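Local atomic coordinates of periplasmic binding protein (Thermotoga lettingae TMO, PDB entry 4RY8), a protein that binds the sugar 5-methylthioribose between its two lobes and probably serves as the solute receptor of a bacterial sugar transporter. Residues C[30-35]-C[253-258]; C[26-31]-C[231-236]; C[74-79]-C[261-266]. All blocks are in the same frame, centred on the assembly; numbering follows the deposited sequence. Where two conformers were deposited one is given.

Contact 1: C[30-35]-C[253-258]. With SR1 (5-S-methyl-5-thio-alpha-D-ribofuranose), chain G.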
loop_
_atom_site.group_PDB
_atom_site.type_symbol
_atom_site.label_atom_id
_atom_site.label_comp_id
_atom_site.label_asym_id
_atom_site.label_seq_id
_atom_site.Cartn_x
_atom_site.Cartn_y
_atom_site.Cartn_z
ATOM N N PHE C 30 18.710 8.124 -11.784
ATOM C CA PHE C 30 19.891 7.332 -11.544
ATOM C C PHE C 30 21.106 8.243 -11.350
ATOM O O PHE C 30 21.976 7.943 -10.536
ATOM C CB PHE C 30 20.088 6.337 -12.684
ATOM C CG PHE C 30 19.183 5.140 -12.595
ATOM C CD1 PHE C 30 19.335 4.237 -11.551
ATOM C CD2 PHE C 30 18.216 4.888 -13.552
ATOM C CE1 PHE C 30 18.499 3.121 -11.438
ATOM C CE2 PHE C 30 17.391 3.786 -13.458
ATOM C CZ PHE C 30 17.538 2.888 -12.404
ATOM N N GLU C 31 21.138 9.385 -12.032
ATOM C CA GLU C 31 22.258 10.326 -11.857
ATOM C C GLU C 31 22.230 10.923 -10.468
ATOM O O GLU C 31 23.259 11.175 -9.858
ATOM C CB GLU C 31 22.220 11.445 -12.910
ATOM C CG GLU C 31 22.299 10.947 -14.358
ATOM C CD GLU C 31 21.870 11.990 -15.393
ATOM O OE1 GLU C 31 21.819 13.186 -15.068
ATOM O OE2 GLU C 31 21.605 11.614 -16.544
ATOM N N ARG C 32 21.035 11.128 -9.952
ATOM C CA ARG C 32 20.874 11.758 -8.645
ATOM C C ARG C 32 21.235 10.780 -7.530
ATOM O O ARG C 32 21.822 11.154 -6.524
ATOM C CB ARG C 32 19.457 12.309 -8.495
ATOM C CG ARG C 32 19.214 13.555 -9.342
ATOM C CD ARG C 32 19.907 14.783 -8.750
ATOM N NE ARG C 32 21.257 14.974 -9.280
ATOM C CZ ARG C 32 22.227 15.628 -8.650
ATOM N NH1 ARG C 32 23.416 15.743 -9.223
ATOM N NH2 ARG C 32 22.014 16.160 -7.448
ATOM N N TYR C 33 20.919 9.522 -7.730
ATOM C CA TYR C 33 21.291 8.445 -6.789
ATOM C C TYR C 33 22.796 8.384 -6.683
ATOM O O TYR C 33 23.358 8.357 -5.573
ATOM C CB TYR C 33 20.738 7.152 -7.341
ATOM C CG TYR C 33 21.138 5.868 -6.657
ATOM C CD1 TYR C 33 22.426 5.367 -6.748
ATOM C CD2 TYR C 33 20.202 5.135 -5.919
ATOM C CE1 TYR C 33 22.770 4.154 -6.157
ATOM C CE2 TYR C 33 20.556 3.943 -5.291
ATOM C CZ TYR C 33 21.840 3.451 -5.425
ATOM O OH TYR C 33 22.184 2.246 -4.820
ATOM N N LEU C 34 23.448 8.385 -7.850
ATOM C CA LEU C 34 24.918 8.405 -7.924
ATOM C C LEU C 34 25.513 9.629 -7.225
ATOM O O LEU C 34 26.439 9.483 -6.435
ATOM C CB LEU C 34 25.402 8.300 -9.376
ATOM C CG LEU C 34 26.921 8.220 -9.530
ATOM C CD1 LEU C 34 27.388 6.893 -8.966
ATOM C CD2 LEU C 34 27.368 8.429 -10.974
ATOM N N ALA C 35 24.966 10.819 -7.476
ATOM C CA ALA C 35 25.425 12.001 -6.765
ATOM C C ALA C 35 25.302 11.804 -5.245
ATOM O O ALA C 35 26.244 12.102 -4.520
ATOM C CB ALA C 35 24.667 13.251 -7.197
ATOM N N THR C 253 10.410 8.866 -4.387
ATOM C CA THR C 253 11.328 9.142 -3.277
ATOM C C THR C 253 12.408 10.095 -3.772
ATOM O O THR C 253 12.596 10.280 -4.978
ATOM C CB THR C 253 12.129 7.885 -2.846
ATOM O OG1 THR C 253 12.963 7.474 -3.934
ATOM C CG2 THR C 253 11.233 6.749 -2.438
ATOM N N ASP C 254 13.177 10.643 -2.838
ATOM C CA ASP C 254 14.374 11.400 -3.204
ATOM C C ASP C 254 15.527 10.426 -3.515
ATOM O O ASP C 254 16.141 9.941 -2.585
ATOM C CB ASP C 254 14.775 12.316 -2.044
ATOM C CG ASP C 254 15.944 13.212 -2.385
ATOM O OD1 ASP C 254 16.475 13.124 -3.508
ATOM O OD2 ASP C 254 16.320 14.016 -1.513
ATOM N N SER C 255 15.847 10.200 -4.806
ATOM C CA SER C 255 16.854 9.167 -5.201
ATOM C C SER C 255 18.240 9.478 -4.638
ATOM O O SER C 255 19.012 8.569 -4.360
ATOM C CB SER C 255 16.934 9.010 -6.725
ATOM O OG SER C 255 17.207 10.244 -7.374
ATOM N N TYR C 256 18.523 10.760 -4.449
ATOM C CA TYR C 256 19.759 11.241 -3.821
ATOM C C TYR C 256 19.936 10.655 -2.424
ATOM O O TYR C 256 21.003 10.193 -2.074
ATOM C CB TYR C 256 19.717 12.803 -3.749
ATOM C CG TYR C 256 21.003 13.525 -3.305
ATOM C CD1 TYR C 256 22.016 13.834 -4.214
ATOM C CD2 TYR C 256 21.181 13.918 -1.973
ATOM C CE1 TYR C 256 23.180 14.489 -3.800
ATOM C CE2 TYR C 256 22.337 14.574 -1.558
ATOM C CZ TYR C 256 23.332 14.852 -2.470
ATOM O OH TYR C 256 24.468 15.508 -2.044
ATOM N N ALA C 257 18.878 10.707 -1.622
ATOM C CA ALA C 257 18.841 10.101 -0.294
ATOM C C ALA C 257 18.853 8.565 -0.393
ATOM O O ALA C 257 19.343 7.885 0.486
ATOM C CB ALA C 257 17.588 10.526 0.428
ATOM N N VAL C 258 18.280 8.008 -1.438
ATOM C CA VAL C 258 18.345 6.552 -1.568
ATOM C C VAL C 258 19.815 6.192 -1.776
ATOM O O VAL C 258 20.313 5.207 -1.222
ATOM C CB VAL C 258 17.468 6.011 -2.698
ATOM C CG1 VAL C 258 17.721 4.518 -2.900
ATOM C CG2 VAL C 258 16.004 6.267 -2.396
HETATM C CS SR1 G . 14.909 0.242 -15.205
HETATM S S SR1 G . 14.387 0.056 -13.516
HETATM C C5 SR1 G . 13.934 1.796 -13.308
HETATM C C4 SR1 G . 13.410 2.068 -11.900
HETATM O O4 SR1 G . 14.422 1.686 -11.027
HETATM C C1 SR1 G . 14.578 2.633 -9.951
HETATM O O1 SR1 G . 14.262 1.973 -8.772
HETATM C C2 SR1 G . 13.637 3.807 -10.170
HETATM O O2 SR1 G . 12.552 3.982 -9.218
HETATM C C3 SR1 G . 13.118 3.527 -11.566
HETATM O O3 SR1 G . 11.724 3.793 -11.646
#

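Contact 2: C[26-31]-C[231-236]. With SR1 (5-S-methyl-5-thio-alpha-D-ribofuranose), chain G.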
loop_
_atom_site.group_PDB
_atom_site.type_symbol
_atom_site.label_atom_id
_atom_site.label_comp_id
_atom_site.label_asym_id
_atom_site.label_seq_id
_atom_site.Cartn_x
_atom_site.Cartn_y
_atom_site.Cartn_z
ATOM N N GLU C 26 21.042 5.364 -16.929
ATOM C CA GLU C 26 20.424 6.408 -17.748
ATOM C C GLU C 26 19.358 7.243 -17.016
ATOM O O GLU C 26 18.567 6.732 -16.278
ATOM C CB GLU C 26 19.840 5.831 -19.046
ATOM C CG GLU C 26 18.590 4.987 -18.920
ATOM C CD GLU C 26 18.011 4.628 -20.287
ATOM O OE1 GLU C 26 17.690 5.549 -21.083
ATOM O OE2 GLU C 26 17.877 3.436 -20.558
ATOM N N GLY C 27 19.351 8.542 -17.248
ATOM C CA GLY C 27 18.285 9.405 -16.732
ATOM C C GLY C 27 18.595 9.997 -15.365
ATOM O O GLY C 27 19.420 9.451 -14.607
ATOM N N SER C 28 17.918 11.110 -15.057
ATOM C CA SER C 28 18.166 11.871 -13.830
ATOM C C SER C 28 17.935 11.115 -12.489
ATOM O O SER C 28 18.705 11.288 -11.544
ATOM C CB SER C 28 17.389 13.221 -13.864
ATOM O OG SER C 28 17.485 13.846 -12.590
ATOM N N PHE C 29 16.909 10.292 -12.375
ATOM C CA PHE C 29 16.777 9.438 -11.183
ATOM C C PHE C 29 18.098 8.775 -10.813
ATOM O O PHE C 29 18.559 8.872 -9.688
ATOM C CB PHE C 29 15.695 8.355 -11.351
ATOM C CG PHE C 29 15.642 7.381 -10.191
ATOM C CD1 PHE C 29 16.548 6.314 -10.087
ATOM C CD2 PHE C 29 14.730 7.559 -9.189
ATOM C CE1 PHE C 29 16.527 5.453 -8.996
ATOM C CE2 PHE C 29 14.697 6.724 -8.103
ATOM C CZ PHE C 29 15.587 5.658 -8.004
ATOM N N PHE C 30 18.710 8.124 -11.784
ATOM C CA PHE C 30 19.891 7.332 -11.544
ATOM C C PHE C 30 21.106 8.243 -11.350
ATOM O O PHE C 30 21.976 7.943 -10.536
ATOM C CB PHE C 30 20.088 6.337 -12.684
ATOM C CG PHE C 30 19.183 5.140 -12.595
ATOM C CD1 PHE C 30 19.335 4.237 -11.551
ATOM C CD2 PHE C 30 18.216 4.888 -13.552
ATOM C CE1 PHE C 30 18.499 3.121 -11.438
ATOM C CE2 PHE C 30 17.391 3.786 -13.458
ATOM C CZ PHE C 30 17.538 2.888 -12.404
ATOM N N GLU C 31 21.138 9.385 -12.032
ATOM C CA GLU C 31 22.258 10.326 -11.857
ATOM C C GLU C 31 22.230 10.923 -10.468
ATOM O O GLU C 31 23.259 11.175 -9.858
ATOM C CB GLU C 31 22.220 11.445 -12.910
ATOM C CG GLU C 31 22.299 10.947 -14.358
ATOM C CD GLU C 31 21.870 11.990 -15.393
ATOM O OE1 GLU C 31 21.819 13.186 -15.068
ATOM O OE2 GLU C 31 21.605 11.614 -16.544
ATOM N N ASP C 231 8.554 8.004 -9.768
ATOM C CA ASP C 231 9.806 8.751 -9.663
ATOM C C ASP C 231 9.531 10.246 -9.739
ATOM O O ASP C 231 8.556 10.686 -10.316
ATOM C CB ASP C 231 10.916 8.370 -10.664
ATOM C CG ASP C 231 11.231 6.886 -10.646
ATOM O OD1 ASP C 231 11.355 6.331 -9.538
ATOM O OD2 ASP C 231 11.341 6.270 -11.744
ATOM N N VAL C 232 10.400 10.993 -9.085
ATOM C CA VAL C 232 10.338 12.453 -9.151
ATOM C C VAL C 232 11.782 12.977 -9.194
ATOM O O VAL C 232 12.706 12.434 -8.531
ATOM C CB VAL C 232 9.472 13.008 -8.010
ATOM C CG1 VAL C 232 10.088 12.675 -6.657
ATOM C CG2 VAL C 232 9.216 14.507 -8.182
ATOM N N THR C 233 11.982 13.977 -10.047
ATOM C CA THR C 233 13.242 14.716 -10.140
ATOM C C THR C 233 12.861 16.161 -10.465
ATOM O O THR C 233 11.689 16.456 -10.706
ATOM C CB THR C 233 14.165 14.206 -11.262
ATOM O OG1 THR C 233 13.553 14.464 -12.528
ATOM C CG2 THR C 233 14.459 12.710 -11.137
ATOM N N THR C 234 13.843 17.059 -10.496
ATOM C CA THR C 234 13.593 18.431 -10.946
ATOM C C THR C 234 13.128 18.454 -12.407
ATOM O O THR C 234 12.168 19.154 -12.743
ATOM C CB THR C 234 14.820 19.308 -10.724
ATOM O OG1 THR C 234 15.002 19.450 -9.309
ATOM C CG2 THR C 234 14.649 20.668 -11.361
ATOM N N GLU C 235 13.758 17.653 -13.259
ATOM C CA GLU C 235 13.270 17.495 -14.637
ATOM C C GLU C 235 11.790 17.111 -14.681
ATOM O O GLU C 235 11.009 17.705 -15.419
ATOM C CB GLU C 235 14.112 16.463 -15.393
ATOM C CG GLU C 235 15.448 17.024 -15.850
ATOM C CD GLU C 235 16.384 15.967 -16.384
ATOM O OE1 GLU C 235 15.965 14.784 -16.576
ATOM O OE2 GLU C 235 17.548 16.334 -16.620
ATOM N N ASP C 236 11.413 16.091 -13.914
ATOM C CA ASP C 236 10.019 15.702 -13.801
ATOM C C ASP C 236 9.114 16.818 -13.349
ATOM O O ASP C 236 8.097 17.113 -13.973
ATOM C CB ASP C 236 9.912 14.561 -12.807
ATOM C CG ASP C 236 10.600 13.276 -13.313
ATOM O OD1 ASP C 236 10.927 13.237 -14.516
ATOM O OD2 ASP C 236 10.828 12.350 -12.503
HETATM C CS SR1 G . 14.909 0.242 -15.205
HETATM S S SR1 G . 14.387 0.056 -13.516
HETATM C C5 SR1 G . 13.934 1.796 -13.308
HETATM C C4 SR1 G . 13.410 2.068 -11.900
HETATM O O4 SR1 G . 14.422 1.686 -11.027
HETATM C C1 SR1 G . 14.578 2.633 -9.951
HETATM O O1 SR1 G . 14.262 1.973 -8.772
HETATM C C2 SR1 G . 13.637 3.807 -10.170
HETATM O O2 SR1 G . 12.552 3.982 -9.218
HETATM C C3 SR1 G . 13.118 3.527 -11.566
HETATM O O3 SR1 G . 11.724 3.793 -11.646
HETATM O O HOH W 1 16.617 16.363 -12.572
HETATM O O HOH W 2 17.327 12.737 -17.223
#

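Contact 3: C[74-79]-C[261-266]. With SR1 (5-S-methyl-5-thio-alpha-D-ribofuranose), chain G.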
loop_
_atom_site.group_PDB
_atom_site.type_symbol
_atom_site.label_atom_id
_atom_site.label_comp_id
_atom_site.label_asym_id
_atom_site.label_seq_id
_atom_site.Cartn_x
_atom_site.Cartn_y
_atom_site.Cartn_z
ATOM N N ALA C 74 33.244 -3.877 0.685
ATOM C CA ALA C 74 31.854 -4.206 0.401
ATOM C C ALA C 74 31.460 -3.877 -1.020
ATOM O O ALA C 74 32.048 -2.994 -1.645
ATOM C CB ALA C 74 30.942 -3.444 1.371
ATOM N N ILE C 75 30.458 -4.610 -1.519
ATOM C CA ILE C 75 29.822 -4.327 -2.786
ATOM C C ILE C 75 28.330 -3.939 -2.639
ATOM O O ILE C 75 27.537 -4.659 -2.002
ATOM C CB ILE C 75 29.978 -5.549 -3.720
ATOM C CG1 ILE C 75 31.443 -5.943 -3.803
ATOM C CG2 ILE C 75 29.472 -5.224 -5.112
ATOM C CD1 ILE C 75 31.700 -7.237 -4.545
ATOM N N ILE C 76 27.943 -2.824 -3.253
ATOM C CA ILE C 76 26.552 -2.536 -3.488
ATOM C C ILE C 76 26.171 -3.049 -4.888
ATOM O O ILE C 76 26.749 -2.648 -5.907
ATOM C CB ILE C 76 26.258 -1.034 -3.393
ATOM C CG1 ILE C 76 26.798 -0.509 -2.060
ATOM C CG2 ILE C 76 24.769 -0.758 -3.507
ATOM C CD1 ILE C 76 27.104 0.966 -2.082
ATOM N N ILE C 77 25.217 -3.955 -4.927
ATOM C CA ILE C 77 24.622 -4.381 -6.166
ATOM C C ILE C 77 23.300 -3.653 -6.450
ATOM O O ILE C 77 22.281 -3.807 -5.755
ATOM C CB ILE C 77 24.479 -5.879 -6.218
ATOM C CG1 ILE C 77 25.856 -6.498 -5.961
ATOM C CG2 ILE C 77 23.957 -6.279 -7.589
ATOM C CD1 ILE C 77 25.863 -7.987 -6.009
ATOM N N ASP C 78 23.338 -2.872 -7.526
ATOM C CA ASP C 78 22.264 -2.025 -7.941
ATOM C C ASP C 78 21.570 -2.573 -9.189
ATOM O O ASP C 78 22.153 -2.545 -10.259
ATOM C CB ASP C 78 22.891 -0.688 -8.248
ATOM C CG ASP C 78 21.913 0.398 -8.268
ATOM O OD1 ASP C 78 20.964 0.238 -9.046
ATOM O OD2 ASP C 78 22.093 1.379 -7.496
ATOM N N HIS C 79 20.316 -2.981 -9.035
ATOM C CA HIS C 79 19.549 -3.671 -10.051
ATOM C C HIS C 79 20.229 -5.009 -10.390
ATOM O O HIS C 79 20.903 -5.604 -9.538
ATOM C CB HIS C 79 19.282 -2.790 -11.260
ATOM C CG HIS C 79 18.406 -1.626 -10.963
ATOM N ND1 HIS C 79 18.722 -0.710 -9.993
ATOM C CD2 HIS C 79 17.224 -1.231 -11.486
ATOM C CE1 HIS C 79 17.779 0.203 -9.928
ATOM N NE2 HIS C 79 16.858 -0.080 -10.821
ATOM N N LEU C 261 21.782 6.515 1.400
ATOM C CA LEU C 261 21.442 5.348 2.203
ATOM C C LEU C 261 22.263 4.096 1.795
ATOM O O LEU C 261 22.746 3.326 2.640
ATOM C CB LEU C 261 19.927 5.045 2.110
ATOM C CG LEU C 261 19.483 3.708 2.729
ATOM C CD1 LEU C 261 19.909 3.598 4.190
ATOM C CD2 LEU C 261 17.976 3.504 2.618
ATOM N N ALA C 262 22.400 3.895 0.501
ATOM C CA ALA C 262 23.075 2.681 0.033
ATOM C C ALA C 262 24.519 2.659 0.485
ATOM O O ALA C 262 25.020 1.605 0.859
ATOM C CB ALA C 262 22.974 2.541 -1.489
ATOM N N VAL C 263 25.174 3.830 0.499
ATOM C CA VAL C 263 26.563 3.890 0.915
ATOM C C VAL C 263 26.664 3.708 2.417
ATOM O O VAL C 263 27.546 2.970 2.888
ATOM C CB VAL C 263 27.246 5.184 0.439
ATOM C CG1 VAL C 263 28.583 5.426 1.142
ATOM C CG2 VAL C 263 27.416 5.108 -1.071
ATOM N N ARG C 264 25.763 4.373 3.155
ATOM C CA ARG C 264 25.702 4.268 4.615
ATOM C C ARG C 264 25.546 2.865 5.050
ATOM O O ARG C 264 26.170 2.482 6.015
ATOM C CB ARG C 264 24.506 5.011 5.212
ATOM C CG ARG C 264 24.831 6.384 5.689
ATOM C CD ARG C 264 23.938 6.814 6.840
ATOM N NE ARG C 264 22.494 6.664 6.612
ATOM C CZ ARG C 264 21.788 7.348 5.719
ATOM N NH1 ARG C 264 22.356 8.218 4.889
ATOM N NH2 ARG C 264 20.486 7.167 5.666
ATOM N N ALA C 265 24.663 2.115 4.368
ATOM C CA ALA C 265 24.425 0.713 4.688
ATOM C C ALA C 265 25.687 -0.094 4.509
ATOM O O ALA C 265 26.046 -0.918 5.358
ATOM C CB ALA C 265 23.298 0.127 3.828
ATOM N N ALA C 266 26.315 0.106 3.355
ATOM C CA ALA C 266 27.540 -0.568 3.030
ATOM C C ALA C 266 28.563 -0.291 4.112
ATOM O O ALA C 266 29.196 -1.199 4.624
ATOM C CB ALA C 266 28.052 -0.093 1.698
HETATM C CS SR1 G . 14.909 0.242 -15.205
HETATM S S SR1 G . 14.387 0.056 -13.516
HETATM C C5 SR1 G . 13.934 1.796 -13.308
HETATM C C4 SR1 G . 13.410 2.068 -11.900
HETATM O O4 SR1 G . 14.422 1.686 -11.027
HETATM C C1 SR1 G . 14.578 2.633 -9.951
HETATM O O1 SR1 G . 14.262 1.973 -8.772
HETATM C C2 SR1 G . 13.637 3.807 -10.170
HETATM O O2 SR1 G . 12.552 3.982 -9.218
HETATM C C3 SR1 G . 13.118 3.527 -11.566
HETATM O O3 SR1 G . 11.724 3.793 -11.646
#

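Contact 1: C[30-35]-C[253-258]
Tyr33 and Tyr256 bring two helices together almost backbone to backbone, their CA atoms 4.4 Å apart. In this type I periplasmic binding protein fold, helices 28-44 and 255-270 pack side by side in the lobe built on the parallel sheet. The touch is a reciprocal pair of CA-H...O contacts. Tyr256 CA points its hydrogen at Arg32 O, 3.4 Å away with an angle of 147° at the hydrogen, and Tyr33 CA does the same to Ser255 O at 3.3 Å. The small Ser255 side chain, which faces the other helix, is consistent with so close an approach; its OG lies 3.3 Å from Arg32 CB while its hydrogen bond goes to Phe29 O, one residue before the segment. The two tyrosines then splay to opposite flanks of the seam. Tyr33, with CG anti to the backbone N (chi1 172°), runs inward so that its CE2 meets Val258 CG1 at 3.8 Å. Tyr256 lies along the outer flank, where its CE1 rests 3.9 Å from Ala35 CB and its OH bonds to Ser39 OG. Arg32, modelled in two conformers, brings its guanidinium near the same ring in the conformer given, so that this contact is doubtful. Further out, Asp254 sits at the N-cap of helix 255-270, though its OD1 takes only a weak bond from Tyr256 N. Just before it, Thr253 OG1 is bonded to Gln116 OE1 and its side chain touches Val281. On the inner side Phe30 turns from the seam toward the sugar, and its CZ reaches within 3.6 Å of the ring oxygen O4 of the bound methylthioribose.

Contact 2: C[26-31]-C[231-236]
Phe29 CG and Ser28 OG both lie anti to the backbone N (chi1 174° in Phe29), which sends the ring toward Asp231 and the sugar and the serine OG toward Thr233. Asp231 turns the other way about its first torsion, with CG beside its own N, and this brings the carboxylate beside the phenyl ring, the two side chains crossing at about a right angle, planes 42° apart. Its OD1 comes 3.6 Å from Phe29 CD2. The same carboxylate takes two hydroxyls of methylthioribose: O2 donates to OD1 at 2.7 Å and O3 to OD2 at 2.5 Å. OD2 is also bonded by Asp206 N, so this oxygen has two donors. The sugar lies over one face of the Phe29 ring, CZ 3.5 Å from C2 of the sugar. Away from the ligand, Ser28 OG rests 3.5 Å from the methyl CG2 of Thr233. Thr233 is the N-cap of helix 234-240, its OG1 accepting a nearly straight bond from Asp236 N at 3.0 Å. Two waters span the rest of the gap: one joins Ser28 OG to Glu235 N, and the other accepts from Ser28 N and donates to Glu235 OE1. Between the two segments the polar links run through water and sugar, a chemistry consistent with a cleft that closes on its ligand, Asp231 reading two hydroxyls while Phe29 packs the ring from the opposite lobe.

Contact 3: C[74-79]-C[261-266]
Asp78 OD1 accepts a 2.6 Å hydrogen bond from His79 ND1; ND1 meets OD1 nearly along its C-O direction, while OD1 itself lies out of the imidazole plane, and the bond is bent, 140° at the hydrogen. This second-shell carboxylate fixes the ring's rotation and aims the other nitrogen into the pocket. There His79 NE2 donates to the furanose O4 of methylthioribose at 3.0 Å and 170°, with O4 at the ring edge and in its plane, and CD2 lies 3.7 Å from the ligand sulfur. With a leucine at His79, the sugar's O4 would probably lose this donor and Asp78 OD1 its partner. The same strand, 74-78, meets helix 255-270 further back, and there the contact is wholly apolar at its side chains. Ile76 does most of the work: CD1 touches Ala262 O at 3.7 Å, CG1 presses on Ala266 CB at 4.0 Å, and the other branch, CG2, faces Ala262 CB at 4.3 Å. Two residues earlier on the strand, Ala74 CB meets the same Ala266 CB at 4.4 Å. Alanines on the helix let it lie close against the sheet, the segment axes 8.9 Å apart and running roughly antiparallel, at 147°. Strand 74-78 lies between 17-22 and 98-102 in the parallel sheet, Ile76 and Ala266 also touching Ile18, while Val263 leans on Ala37 and Met40 of helix 28-44.

Along the chain, the start of helix 28-44 and the turn before it open contacts 1 and 2, since residues 30 and 31 belong to both. Strand 74-78 then starts contact 3 in the same lobe. After completing more of the first lobe, the chain builds the second, and its return at 231-236 closes the contact 2 loop across the ligand cleft. After one more strand it crosses back, and 253-258 closes contact 1; 261-266, further along the same helix, closes contact 3, whose loop crosses both others. Contact 2 therefore ties lobe to lobe, whereas contacts 1 and 3 seat helix 255-270 in the first lobe. Phe30 against His79 brings all three together beside the sugar.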